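PDB 3GGY: vacuolar protein sorting-associated protein IST1 from Saccharomyces cerevisiae, which regulates recruitment of the ATPase VPS4 to the ESCRT-III complex during a late step of cargo sorting into multivesicular bodies. Local coordinates for residues C77-A82 and N106-S111; I10-C15 and A82-I87; L112-L117 and E153-K158; R24-K29 and E68-L73. One frame throughout, in Å; residues are numbered along the deposited sequence.

In the fold
All four contacts join helices of the N-terminal domain. Contacts 1 and 2 are buried and wholly apolar; they share A82 and meet where L80 touches I87, where helix 50-82 stops and helix 84-87 begins. Contacts 3 and 4 lie nearer the centre of the chain, about 7 Å away centre to centre, yet are only partly buried: contact 3 sets a tyrosine ring on isoleucines, contact 4 packs aliphatic groups, and each has a water between polar atoms, weakly held on one side in contact 4. Helix 8-46 serves contacts 2 and 4, helix 50-82 contacts 1 and 4, helix 105-115 contacts 1 and 3. Salt bridges link contact 4 to others: R24-E78 (contact 1), E68-K158 (contact 3).

Contact 1 (C77-A82 and N106-S111)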
loop_
_atom_site.group_PDB
_atom_site.type_symbol
_atom_site.label_atom_id
_atom_site.label_comp_id
_atom_site.label_asym_id
_atom_site.label_seq_id
_atom_site.Cartn_x
_atom_site.Cartn_y
_atom_site.Cartn_z
ATOM N N CYS A 77 -7.438 3.130 7.760
ATOM C CA CYS A 77 -7.233 3.082 9.202
ATOM C C CYS A 77 -7.939 4.241 9.888
ATOM O O CYS A 77 -8.539 4.072 10.946
ATOM C CB CYS A 77 -5.747 3.149 9.544
ATOM S SG CYS A 77 -4.881 1.591 9.301
ATOM N N GLU A 78 -7.846 5.422 9.289
ATOM C CA GLU A 78 -8.484 6.599 9.867
ATOM C C GLU A 78 -9.998 6.433 9.866
ATOM O O GLU A 78 -10.676 6.837 10.815
ATOM C CB GLU A 78 -8.063 7.851 9.094
ATOM C CG GLU A 78 -6.553 8.048 9.109
ATOM C CD GLU A 78 -6.102 9.285 8.365
ATOM O OE1 GLU A 78 -6.590 9.512 7.239
ATOM O OE2 GLU A 78 -5.246 10.023 8.899
ATOM N N LEU A 79 -10.519 5.817 8.810
ATOM C CA LEU A 79 -11.954 5.580 8.691
ATOM C C LEU A 79 -12.426 4.690 9.834
ATOM O O LEU A 79 -13.376 5.025 10.549
ATOM C CB LEU A 79 -12.266 4.919 7.345
ATOM C CG LEU A 79 -13.723 4.551 7.047
ATOM C CD1 LEU A 79 -13.888 4.333 5.556
ATOM C CD2 LEU A 79 -14.131 3.305 7.819
ATOM N N LEU A 80 -11.756 3.554 10.008
ATOM C CA LEU A 80 -12.101 2.616 11.067
ATOM C C LEU A 80 -11.930 3.236 12.449
ATOM O O LEU A 80 -12.698 2.946 13.367
ATOM C CB LEU A 80 -11.230 1.362 10.964
ATOM C CG LEU A 80 -11.440 0.503 9.717
ATOM C CD1 LEU A 80 -10.459 -0.665 9.726
ATOM C CD2 LEU A 80 -12.877 -0.004 9.688
ATOM N N LEU A 81 -10.918 4.084 12.598
ATOM C CA LEU A 81 -10.657 4.720 13.883
ATOM C C LEU A 81 -11.819 5.603 14.307
ATOM O O LEU A 81 -12.179 5.647 15.485
ATOM C CB LEU A 81 -9.384 5.564 13.817
ATOM C CG LEU A 81 -9.010 6.281 15.121
ATOM C CD1 LEU A 81 -8.798 5.256 16.228
ATOM C CD2 LEU A 81 -7.746 7.108 14.912
ATOM N N ALA A 82 -12.406 6.300 13.342
ATOM C CA ALA A 82 -13.527 7.192 13.617
ATOM C C ALA A 82 -14.837 6.448 13.861
ATOM O O ALA A 82 -15.781 7.011 14.421
ATOM C CB ALA A 82 -13.697 8.176 12.470
ATOM N N ASN A 106 -16.683 -2.391 5.815
ATOM C CA ASN A 106 -16.424 -3.691 5.185
ATOM C C ASN A 106 -15.155 -3.643 4.336
ATOM O O ASN A 106 -14.240 -4.456 4.499
ATOM C CB ASN A 106 -17.607 -4.093 4.302
ATOM C CG ASN A 106 -17.462 -5.494 3.734
ATOM O OD1 ASN A 106 -17.256 -6.454 4.473
ATOM N ND2 ASN A 106 -17.582 -5.617 2.418
ATOM N N GLU A 107 -15.122 -2.676 3.430
ATOM C CA GLU A 107 -14.009 -2.459 2.523
ATOM C C GLU A 107 -12.706 -2.139 3.256
ATOM O O GLU A 107 -11.650 -2.680 2.930
ATOM C CB GLU A 107 -14.373 -1.307 1.590
ATOM C CG GLU A 107 -13.347 -0.973 0.546
ATOM C CD GLU A 107 -13.791 0.196 -0.303
ATOM O OE1 GLU A 107 -14.932 0.155 -0.817
ATOM O OE2 GLU A 107 -13.003 1.148 -0.460
ATOM N N ALA A 108 -12.788 -1.256 4.244
ATOM C CA ALA A 108 -11.609 -0.853 4.998
ATOM C C ALA A 108 -10.936 -1.985 5.775
ATOM O O ALA A 108 -9.723 -2.167 5.681
ATOM C CB ALA A 108 -11.968 0.285 5.950
ATOM N N ILE A 109 -11.715 -2.744 6.540
ATOM C CA ILE A 109 -11.146 -3.826 7.335
ATOM C C ILE A 109 -10.606 -4.954 6.458
ATOM O O ILE A 109 -9.544 -5.510 6.737
ATOM C CB ILE A 109 -12.181 -4.392 8.333
ATOM C CG1 ILE A 109 -11.493 -5.345 9.309
ATOM C CG2 ILE A 109 -13.302 -5.093 7.584
ATOM C CD1 ILE A 109 -10.474 -4.655 10.216
ATOM N N ARG A 110 -11.328 -5.289 5.390
ATOM C CA ARG A 110 -10.873 -6.344 4.492
ATOM C C ARG A 110 -9.562 -5.957 3.813
ATOM O O ARG A 110 -8.659 -6.779 3.690
ATOM C CB ARG A 110 -11.934 -6.636 3.431
ATOM C CG ARG A 110 -13.148 -7.363 3.981
ATOM C CD ARG A 110 -14.216 -7.533 2.918
ATOM N NE ARG A 110 -15.380 -8.206 3.483
ATOM C CZ ARG A 110 -15.493 -9.523 3.609
ATOM N NH1 ARG A 110 -14.521 -10.322 3.195
ATOM N NH2 ARG A 110 -16.568 -10.039 4.194
ATOM N N SER A 111 -9.453 -4.701 3.384
ATOM C CA SER A 111 -8.241 -4.249 2.718
ATOM C C SER A 111 -7.022 -4.284 3.632
ATOM O O SER A 111 -5.929 -4.657 3.208
ATOM C CB SER A 111 -8.435 -2.834 2.160
ATOM O OG SER A 111 -9.429 -2.831 1.139
#
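L80 lies over the methyl of A108, its isobutyl fork straddling a small residue: CG comes within 3.8 Å of A108 CB, and CD2 lies almost as close. With CG anti to its carbonyl carbon (chi1 -66°), L80 sends the fork toward helix 105-115 and carries CD1 past A108 to the neighbouring I109. There CD1 meets both I109 N and I109 CD1, each at 4.0 Å, and the two side chains cross at about a right angle. L79 adds a looser touch beside it, CD2 to A108 CB at 4.2 Å.

This is a helix-helix crossing in the helical ESCRT-III-like domain of Ist1: the end of helix 50-82 passes helix 105-115 with segment axes 9.3 Å apart at their closest and a signed crossing angle of -123°. The small A108 lets the backbones approach, L80 CA and A108 CA being 7.0 Å apart. L80 also packs on I105 and L112 of the same partner helix.

Polar groups of helix 105-115 are engaged off the interface. R110 NE donates to N106 OD1 over 2.8 Å, nearly straight; the acceptor lies in the guanidinium plane, while R110 NE lies above the N106 carbonyl plane. R110 also pairs with E93, and N106 ND2 bonds D150. The S111 hydroxyl donates to E107 O, which takes S111 N on the opposite face of its plane.

Contact 2 (I10-C15 and A82-I87); sequences IKLKTC and ARVQVI
L12 reaches from helix 8-46 to the short helix 84-87 and ends between V84 and I87, which lie one turn apart. Its CB points at the facing segment but stays beyond touching distance. CG follows anti to the backbone N (chi1 179°), extending the branch outward toward the short helix, and the fork at CG then divides the work. CD2 makes the contact: it lies 4.1 Å from V84 CG1 and 4.0 Å from I87 CG2, with I87 CD1 only slightly farther off at 4.2 Å. The side chain also packs on L131 of helix 125-135.

The two partners receive this methyl differently. V84 and L12 slide past each other in opposite directions, whereas I87 crosses L12 at about a right angle. Both supply the branch that is anti to their own backbone N, V84 CG1 and I87 CG2. V84 also touches T9 and L16 of helix 8-46, and I87 continues the apolar layer to L80 of helix 50-82.

The chain breaks its helix at R83, the N-cap residue before helix 84-87, at the end of the long helical hairpin of the Ist1 N-terminal domain. Beside this break, Q85 NE2 donates to A82 O over 3.2 Å, with the acceptor near the amide plane of Q85. On the other side, T14 OG1 returns to I10 O at 2.9 Å. With these polar groups bonded within their own segments, the short helix is held against helix 8-46 by dispersion and hydrophobic burial: one leucine methyl set against two branched side chains.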
loop_
_atom_site.group_PDB
_atom_site.type_symbol
_atom_site.label_atom_id
_atom_site.label_comp_id
_atom_site.label_asym_id
_atom_site.label_seq_id
_atom_site.Cartn_x
_atom_site.Cartn_y
_atom_site.Cartn_z
ATOM N N ILE A 10 -10.877 -0.881 23.112
ATOM C CA ILE A 10 -9.656 -0.189 23.501
ATOM C C ILE A 10 -8.452 -0.763 22.766
ATOM O O ILE A 10 -7.590 -0.017 22.295
ATOM C CB ILE A 10 -9.424 -0.281 25.024
ATOM C CG1 ILE A 10 -10.561 0.433 25.758
ATOM C CG2 ILE A 10 -8.086 0.339 25.387
ATOM C CD1 ILE A 10 -10.476 0.357 27.266
ATOM N N LYS A 11 -8.393 -2.087 22.661
ATOM C CA LYS A 11 -7.288 -2.731 21.967
ATOM C C LYS A 11 -7.309 -2.357 20.487
ATOM O O LYS A 11 -6.257 -2.177 19.874
ATOM C CB LYS A 11 -7.369 -4.253 22.115
ATOM C CG LYS A 11 -7.256 -4.742 23.550
ATOM C CD LYS A 11 -6.980 -6.242 23.612
ATOM C CE LYS A 11 -8.068 -7.043 22.920
ATOM N NZ LYS A 11 -9.402 -6.831 23.548
ATOM N N LEU A 12 -8.507 -2.236 19.921
ATOM C CA LEU A 12 -8.646 -1.879 18.510
ATOM C C LEU A 12 -8.204 -0.435 18.287
ATOM O O LEU A 12 -7.488 -0.135 17.329
ATOM C CB LEU A 12 -10.098 -2.059 18.050
ATOM C CG LEU A 12 -10.419 -1.698 16.593
ATOM C CD1 LEU A 12 -9.582 -2.548 15.646
ATOM C CD2 LEU A 12 -11.901 -1.913 16.329
ATOM N N LYS A 13 -8.626 0.457 19.178
ATOM C CA LYS A 13 -8.260 1.861 19.062
ATOM C C LYS A 13 -6.746 1.999 19.106
ATOM O O LYS A 13 -6.156 2.697 18.283
ATOM C CB LYS A 13 -8.885 2.676 20.198
ATOM C CG LYS A 13 -8.574 4.165 20.122
ATOM C CD LYS A 13 -9.276 4.950 21.226
ATOM C CE LYS A 13 -8.765 4.557 22.607
ATOM N NZ LYS A 13 -9.437 5.327 23.696
ATOM N N THR A 14 -6.126 1.326 20.072
ATOM C CA THR A 14 -4.677 1.356 20.235
ATOM C C THR A 14 -3.994 0.853 18.969
ATOM O O THR A 14 -3.012 1.432 18.501
ATOM C CB THR A 14 -4.222 0.458 21.404
ATOM O OG1 THR A 14 -4.815 0.918 22.623
ATOM C CG2 THR A 14 -2.708 0.487 21.543
ATOM N N CYS A 15 -4.521 -0.239 18.426
ATOM C CA CYS A 15 -3.971 -0.841 17.220
ATOM C C CYS A 15 -4.058 0.096 16.021
ATOM O O CYS A 15 -3.065 0.330 15.333
ATOM C CB CYS A 15 -4.709 -2.146 16.908
ATOM S SG CYS A 15 -4.143 -2.970 15.399
ATOM N N ALA A 82 -12.406 6.300 13.342
ATOM C CA ALA A 82 -13.527 7.192 13.617
ATOM C C ALA A 82 -14.837 6.448 13.861
ATOM O O ALA A 82 -15.781 7.011 14.421
ATOM C CB ALA A 82 -13.697 8.176 12.470
ATOM N N ARG A 83 -14.892 5.185 13.448
ATOM C CA ARG A 83 -16.096 4.375 13.609
ATOM C C ARG A 83 -15.874 3.179 14.534
ATOM O O ARG A 83 -16.613 2.195 14.473
ATOM C CB ARG A 83 -16.569 3.876 12.238
ATOM C CG ARG A 83 -16.758 4.977 11.199
ATOM C CD ARG A 83 -17.144 4.401 9.844
ATOM N NE ARG A 83 -17.309 5.427 8.813
ATOM C CZ ARG A 83 -18.388 6.193 8.671
ATOM N NH1 ARG A 83 -19.422 6.061 9.494
ATOM N NH2 ARG A 83 -18.437 7.093 7.697
ATOM N N VAL A 84 -14.866 3.272 15.396
ATOM C CA VAL A 84 -14.537 2.186 16.315
ATOM C C VAL A 84 -15.704 1.681 17.163
ATOM O O VAL A 84 -15.864 0.474 17.345
ATOM C CB VAL A 84 -13.383 2.590 17.257
ATOM C CG1 VAL A 84 -13.100 1.477 18.254
ATOM C CG2 VAL A 84 -12.142 2.883 16.447
ATOM N N GLN A 85 -16.516 2.597 17.680
ATOM C CA GLN A 85 -17.651 2.211 18.512
ATOM C C GLN A 85 -18.690 1.373 17.767
ATOM O O GLN A 85 -19.381 0.552 18.372
ATOM C CB GLN A 85 -18.315 3.456 19.117
ATOM C CG GLN A 85 -18.807 4.486 18.108
ATOM C CD GLN A 85 -17.687 5.081 17.273
ATOM O OE1 GLN A 85 -16.676 5.541 17.804
ATOM N NE2 GLN A 85 -17.868 5.083 15.958
ATOM N N VAL A 86 -18.794 1.572 16.457
ATOM C CA VAL A 86 -19.755 0.823 15.652
ATOM C C VAL A 86 -19.251 -0.596 15.386
ATOM O O VAL A 86 -20.023 -1.555 15.401
ATOM C CB VAL A 86 -20.010 1.517 14.301
ATOM C CG1 VAL A 86 -21.136 0.817 13.568
ATOM C CG2 VAL A 86 -20.351 2.982 14.524
ATOM N N ILE A 87 -17.950 -0.721 15.146
ATOM C CA ILE A 87 -17.338 -2.018 14.881
ATOM C C ILE A 87 -17.527 -2.931 16.083
ATOM O O ILE A 87 -17.576 -4.158 15.957
ATOM C CB ILE A 87 -15.827 -1.866 14.601
ATOM C CG1 ILE A 87 -15.623 -0.990 13.366
ATOM C CG2 ILE A 87 -15.186 -3.235 14.419
ATOM C CD1 ILE A 87 -14.184 -0.636 13.096
#

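Contact 3 (L112-L117 and E153-K158)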
loop_
_atom_site.group_PDB
_atom_site.type_symbol
_atom_site.label_atom_id
_atom_site.label_comp_id
_atom_site.label_asym_id
_atom_site.label_seq_id
_atom_site.Cartn_x
_atom_site.Cartn_y
_atom_site.Cartn_z
ATOM N N LEU A 112 -7.206 -3.893 4.887
ATOM C CA LEU A 112 -6.098 -3.883 5.837
ATOM C C LEU A 112 -5.620 -5.291 6.159
ATOM O O LEU A 112 -4.421 -5.538 6.277
ATOM C CB LEU A 112 -6.523 -3.150 7.106
ATOM C CG LEU A 112 -6.636 -1.640 6.879
ATOM C CD1 LEU A 112 -7.375 -0.993 8.046
ATOM C CD2 LEU A 112 -5.245 -1.040 6.723
ATOM N N ILE A 113 -6.555 -6.224 6.284
ATOM C CA ILE A 113 -6.183 -7.603 6.572
ATOM C C ILE A 113 -5.471 -8.213 5.363
ATOM O O ILE A 113 -4.464 -8.910 5.508
ATOM C CB ILE A 113 -7.433 -8.428 6.943
ATOM C CG1 ILE A 113 -7.932 -7.968 8.316
ATOM C CG2 ILE A 113 -7.110 -9.920 6.954
ATOM C CD1 ILE A 113 -9.261 -8.581 8.737
ATOM N N TYR A 114 -5.989 -7.939 4.168
ATOM C CA TYR A 114 -5.385 -8.443 2.944
ATOM C C TYR A 114 -3.972 -7.905 2.770
ATOM O O TYR A 114 -3.090 -8.594 2.251
ATOM C CB TYR A 114 -6.221 -8.029 1.725
ATOM C CG TYR A 114 -5.677 -8.580 0.432
ATOM C CD1 TYR A 114 -5.911 -9.902 0.068
ATOM C CD2 TYR A 114 -4.867 -7.804 -0.396
ATOM C CE1 TYR A 114 -5.349 -10.445 -1.083
ATOM C CE2 TYR A 114 -4.301 -8.339 -1.553
ATOM C CZ TYR A 114 -4.546 -9.660 -1.888
ATOM O OH TYR A 114 -3.987 -10.201 -3.022
ATOM N N ALA A 115 -3.761 -6.673 3.221
ATOM C CA ALA A 115 -2.467 -6.011 3.080
ATOM C C ALA A 115 -1.341 -6.521 3.969
ATOM O O ALA A 115 -0.172 -6.278 3.669
ATOM C CB ALA A 115 -2.638 -4.513 3.295
ATOM N N ILE A 116 -1.679 -7.216 5.054
ATOM C CA ILE A 116 -0.665 -7.715 5.988
ATOM C C ILE A 116 0.525 -8.379 5.303
ATOM O O ILE A 116 1.684 -8.046 5.561
ATOM C CB ILE A 116 -1.284 -8.720 6.988
ATOM C CG1 ILE A 116 -2.290 -7.994 7.881
ATOM C CG2 ILE A 116 -0.184 -9.385 7.829
ATOM C CD1 ILE A 116 -3.224 -8.929 8.648
ATOM N N LEU A 117 0.226 -9.331 4.434
ATOM C CA LEU A 117 1.243 -10.072 3.710
ATOM C C LEU A 117 2.148 -9.185 2.856
ATOM O O LEU A 117 3.337 -9.464 2.690
ATOM C CB LEU A 117 0.552 -11.107 2.818
ATOM C CG LEU A 117 1.410 -11.969 1.900
ATOM C CD1 LEU A 117 2.327 -12.861 2.724
ATOM C CD2 LEU A 117 0.503 -12.815 1.019
ATOM N N GLU A 153 -10.458 -4.033 -6.014
ATOM C CA GLU A 153 -9.543 -4.342 -7.096
ATOM C C GLU A 153 -8.290 -3.466 -7.008
ATOM O O GLU A 153 -7.186 -3.936 -7.267
ATOM C CB GLU A 153 -10.238 -4.126 -8.441
ATOM C CG GLU A 153 -9.495 -4.726 -9.614
ATOM C CD GLU A 153 -9.357 -6.228 -9.493
ATOM O OE1 GLU A 153 -10.390 -6.902 -9.299
ATOM O OE2 GLU A 153 -8.219 -6.736 -9.591
ATOM N N LYS A 154 -8.465 -2.204 -6.627
ATOM C CA LYS A 154 -7.340 -1.271 -6.518
ATOM C C LYS A 154 -6.292 -1.783 -5.532
ATOM O O LYS A 154 -5.089 -1.693 -5.784
ATOM C CB LYS A 154 -7.827 0.122 -6.090
ATOM C CG LYS A 154 -8.415 0.203 -4.689
ATOM C CD LYS A 154 -8.701 1.653 -4.306
ATOM C CE LYS A 154 -9.224 1.776 -2.877
ATOM N NZ LYS A 154 -9.511 3.205 -2.529
ATOM N N ILE A 155 -6.753 -2.328 -4.411
ATOM C CA ILE A 155 -5.849 -2.864 -3.396
ATOM C C ILE A 155 -5.144 -4.125 -3.914
ATOM O O ILE A 155 -3.945 -4.306 -3.723
ATOM C CB ILE A 155 -6.619 -3.202 -2.095
ATOM C CG1 ILE A 155 -7.117 -1.913 -1.429
ATOM C CG2 ILE A 155 -5.729 -3.998 -1.147
ATOM C CD1 ILE A 155 -6.007 -0.997 -0.918
ATOM N N ILE A 156 -5.887 -4.998 -4.578
ATOM C CA ILE A 156 -5.278 -6.213 -5.100
ATOM C C ILE A 156 -4.184 -5.869 -6.119
ATOM O O ILE A 156 -3.127 -6.495 -6.148
ATOM C CB ILE A 156 -6.338 -7.110 -5.760
ATOM C CG1 ILE A 156 -7.319 -7.606 -4.695
ATOM C CG2 ILE A 156 -5.665 -8.283 -6.465
ATOM C CD1 ILE A 156 -8.509 -8.351 -5.245
ATOM N N LYS A 157 -4.437 -4.848 -6.929
ATOM C CA LYS A 157 -3.495 -4.422 -7.958
ATOM C C LYS A 157 -2.249 -3.738 -7.413
ATOM O O LYS A 157 -1.163 -3.891 -7.962
ATOM C CB LYS A 157 -4.195 -3.483 -8.945
ATOM C CG LYS A 157 -5.368 -4.122 -9.679
ATOM C CD LYS A 157 -4.925 -5.318 -10.510
ATOM C CE LYS A 157 -3.929 -4.915 -11.591
ATOM N NZ LYS A 157 -3.471 -6.087 -12.388
ATOM N N LYS A 158 -2.403 -2.980 -6.338
ATOM C CA LYS A 158 -1.255 -2.300 -5.767
ATOM C C LYS A 158 -0.414 -3.255 -4.931
ATOM O O LYS A 158 0.767 -3.008 -4.710
ATOM C CB LYS A 158 -1.710 -1.100 -4.938
ATOM C CG LYS A 158 -2.454 -0.064 -5.774
ATOM C CD LYS A 158 -2.553 1.275 -5.070
ATOM C CE LYS A 158 -3.254 2.294 -5.954
ATOM N NZ LYS A 158 -2.561 2.474 -7.262
HETATM O O HOH W 1 -2.677 -8.738 -4.876
#
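Y114 stretches from helix 105-115 to helix 153-159, where its ring lies beside I155 and I156. Apolar contacts come first. With CG anti to the backbone N (chi1 -177°), the ring is carried outward to the facing helix, and its CD2 reaches I155 CG2 at 4.0 Å. The two side chains slide past each other in opposite directions. Farther along the same side of the ring, CE2 comes within 4.2 Å of I156 CA and 4.4 Å of I156 CG1. The approach of I155 CG2 and I156 CA to the ring is oblique. V144, H148 and V151 also pack against Y114, and its ring meets that of F118 with the planes at about 30°.

Polar contact is carried by water. Water 1 sits at the ring edge, in the plane of the Y114 ring, 2.7 Å from Y114 OH, and donates a 2.6 Å bond to I156 O. The bridge thus joins the phenol to a backbone carbonyl of the facing helix.

These helices belong to the helical N-terminal domain of Ist1, where helix 153-159 also packs on helix 50-82 and bonds to it through the salt bridge of K158 with E68. One residue therefore does two jobs at this partly buried boundary: the carbon flank of the tyrosine takes the aliphatic contacts, and its hydroxyl, through the water, engages a main-chain oxygen without requiring direct contact.

Contact 4 (R24-K29 and E68-L73)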
loop_
_atom_site.group_PDB
_atom_site.type_symbol
_atom_site.label_atom_id
_atom_site.label_comp_id
_atom_site.label_asym_id
_atom_site.label_seq_id
_atom_site.Cartn_x
_atom_site.Cartn_y
_atom_site.Cartn_z
ATOM N N ARG A 24 2.167 6.286 8.248
ATOM C CA ARG A 24 2.609 7.637 7.905
ATOM C C ARG A 24 4.127 7.704 7.848
ATOM O O ARG A 24 4.702 8.303 6.937
ATOM C CB ARG A 24 2.091 8.653 8.933
ATOM C CG ARG A 24 0.599 8.951 8.835
ATOM C CD ARG A 24 0.165 9.943 9.913
ATOM N NE ARG A 24 -1.260 10.257 9.830
ATOM C CZ ARG A 24 -1.916 11.006 10.714
ATOM N NH1 ARG A 24 -1.275 11.522 11.755
ATOM N NH2 ARG A 24 -3.213 11.237 10.559
ATOM N N TYR A 25 4.773 7.075 8.824
ATOM C CA TYR A 25 6.227 7.069 8.902
ATOM C C TYR A 25 6.844 6.305 7.734
ATOM O O TYR A 25 7.861 6.722 7.176
ATOM C CB TYR A 25 6.679 6.447 10.224
ATOM C CG TYR A 25 8.147 6.652 10.517
ATOM C CD1 TYR A 25 8.672 7.936 10.665
ATOM C CD2 TYR A 25 9.010 5.567 10.650
ATOM C CE1 TYR A 25 10.025 8.134 10.940
ATOM C CE2 TYR A 25 10.367 5.754 10.923
ATOM C CZ TYR A 25 10.865 7.040 11.068
ATOM O OH TYR A 25 12.199 7.233 11.338
ATOM N N ALA A 26 6.222 5.188 7.366
ATOM C CA ALA A 26 6.709 4.376 6.259
ATOM C C ALA A 26 6.603 5.166 4.957
ATOM O O ALA A 26 7.488 5.084 4.103
ATOM C CB ALA A 26 5.907 3.076 6.161
ATOM N N GLN A 27 5.519 5.923 4.804
ATOM C CA GLN A 27 5.320 6.737 3.604
ATOM C C GLN A 27 6.423 7.776 3.498
ATOM O O GLN A 27 7.047 7.934 2.453
ATOM C CB GLN A 27 3.983 7.470 3.661
ATOM C CG GLN A 27 2.765 6.608 3.473
ATOM C CD GLN A 27 1.496 7.385 3.724
ATOM O OE1 GLN A 27 1.269 8.434 3.119
ATOM N NE2 GLN A 27 0.663 6.883 4.625
ATOM N N GLU A 28 6.634 8.495 4.595
ATOM C CA GLU A 28 7.656 9.534 4.662
ATOM C C GLU A 28 9.004 8.976 4.233
ATOM O O GLU A 28 9.661 9.515 3.335
ATOM C CB GLU A 28 7.739 10.072 6.095
ATOM C CG GLU A 28 8.964 10.927 6.382
ATOM C CD GLU A 28 9.042 11.373 7.834
ATOM O OE1 GLU A 28 10.063 11.986 8.212
ATOM O OE2 GLU A 28 8.083 11.114 8.594
ATOM N N LYS A 29 9.404 7.885 4.876
ATOM C CA LYS A 29 10.674 7.234 4.591
ATOM C C LYS A 29 10.775 6.750 3.155
ATOM O O LYS A 29 11.758 7.018 2.466
ATOM C CB LYS A 29 10.868 6.046 5.532
ATOM C CG LYS A 29 12.168 5.284 5.316
ATOM C CD LYS A 29 12.324 4.167 6.336
ATOM C CE LYS A 29 13.665 3.467 6.182
ATOM N NZ LYS A 29 13.828 2.367 7.173
ATOM N N GLU A 68 1.610 4.450 -2.854
ATOM C CA GLU A 68 0.196 4.746 -3.057
ATOM C C GLU A 68 -0.638 3.788 -2.202
ATOM O O GLU A 68 -1.656 4.177 -1.632
ATOM C CB GLU A 68 -0.179 4.576 -4.527
ATOM C CG GLU A 68 0.590 5.494 -5.458
ATOM C CD GLU A 68 0.147 5.366 -6.903
ATOM O OE1 GLU A 68 0.052 4.222 -7.399
ATOM O OE2 GLU A 68 -0.099 6.411 -7.543
ATOM N N LEU A 69 -0.211 2.530 -2.125
ATOM C CA LEU A 69 -0.933 1.549 -1.314
ATOM C C LEU A 69 -0.947 2.020 0.131
ATOM O O LEU A 69 -1.990 2.023 0.782
ATOM C CB LEU A 69 -0.263 0.167 -1.396
ATOM C CG LEU A 69 -0.750 -0.932 -0.437
ATOM C CD1 LEU A 69 -2.205 -1.282 -0.726
ATOM C CD2 LEU A 69 0.141 -2.179 -0.590
ATOM N N LEU A 70 0.216 2.422 0.636
ATOM C CA LEU A 70 0.321 2.896 2.015
ATOM C C LEU A 70 -0.594 4.089 2.279
ATOM O O LEU A 70 -1.175 4.194 3.356
ATOM C CB LEU A 70 1.769 3.278 2.342
ATOM C CG LEU A 70 2.804 2.156 2.241
ATOM C CD1 LEU A 70 4.178 2.690 2.664
ATOM C CD2 LEU A 70 2.399 0.995 3.135
ATOM N N GLU A 71 -0.721 4.986 1.305
ATOM C CA GLU A 71 -1.581 6.156 1.472
ATOM C C GLU A 71 -3.037 5.727 1.620
ATOM O O GLU A 71 -3.770 6.253 2.459
ATOM C CB GLU A 71 -1.435 7.093 0.271
ATOM C CG GLU A 71 -0.001 7.556 0.046
ATOM C CD GLU A 71 0.163 8.413 -1.196
ATOM O OE1 GLU A 71 -0.516 8.135 -2.207
ATOM O OE2 GLU A 71 0.987 9.354 -1.164
ATOM N N ILE A 72 -3.450 4.762 0.809
ATOM C CA ILE A 72 -4.818 4.272 0.867
ATOM C C ILE A 72 -5.070 3.541 2.191
ATOM O O ILE A 72 -6.109 3.724 2.832
ATOM C CB ILE A 72 -5.106 3.319 -0.315
ATOM C CG1 ILE A 72 -4.906 4.063 -1.636
ATOM C CG2 ILE A 72 -6.522 2.763 -0.201
ATOM C CD1 ILE A 72 -4.845 3.162 -2.857
ATOM N N LEU A 73 -4.118 2.719 2.615
ATOM C CA LEU A 73 -4.292 1.985 3.860
ATOM C C LEU A 73 -4.395 2.938 5.049
ATOM O O LEU A 73 -5.134 2.676 6.004
ATOM C CB LEU A 73 -3.140 0.993 4.064
ATOM C CG LEU A 73 -3.030 -0.116 3.011
ATOM C CD1 LEU A 73 -1.841 -1.012 3.365
ATOM C CD2 LEU A 73 -4.330 -0.933 2.953
HETATM O O HOH W 2 1.866 11.136 1.491
#
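Q27 and L70 both set CG anti to their own carbonyl carbon (chi1 -72° in Q27), and from there the two side chains slide past each other in opposite directions, Q27 CG lying 3.7 Å from L70 CB. They join helices 8-46 and 50-82, the long antiparallel hairpin of the ESCRT-III-like fold; the segment directions make 156° and the segment axes approach to 9.5 Å. A26 and L70 form the aliphatic part, A26 CB to L70 CD1 at 3.9 Å, with L23 and V119 packing around the leucine.

Beyond CG the glutamine chain is extended, which lays its amide over the helical backbone at L70 and E71. Q27 NE2 is near L70 O, but the angle is too poor for a hydrogen bond; NE2 is hydrogen-bonded instead to E74 OE1, one turn on, and weakly to L23 O. E74 also takes R24 NE, and R24 NH2 pairs with E78.

E71 crosses the glutamine side chain at a slant, amide and carboxylate planes 77° apart. Water 2 links the two, donating to Q27 OE1 over 3.2 Å and, weakly, to E71 OE2; Q27 OE1 itself rests 3.4 Å from E71 CG.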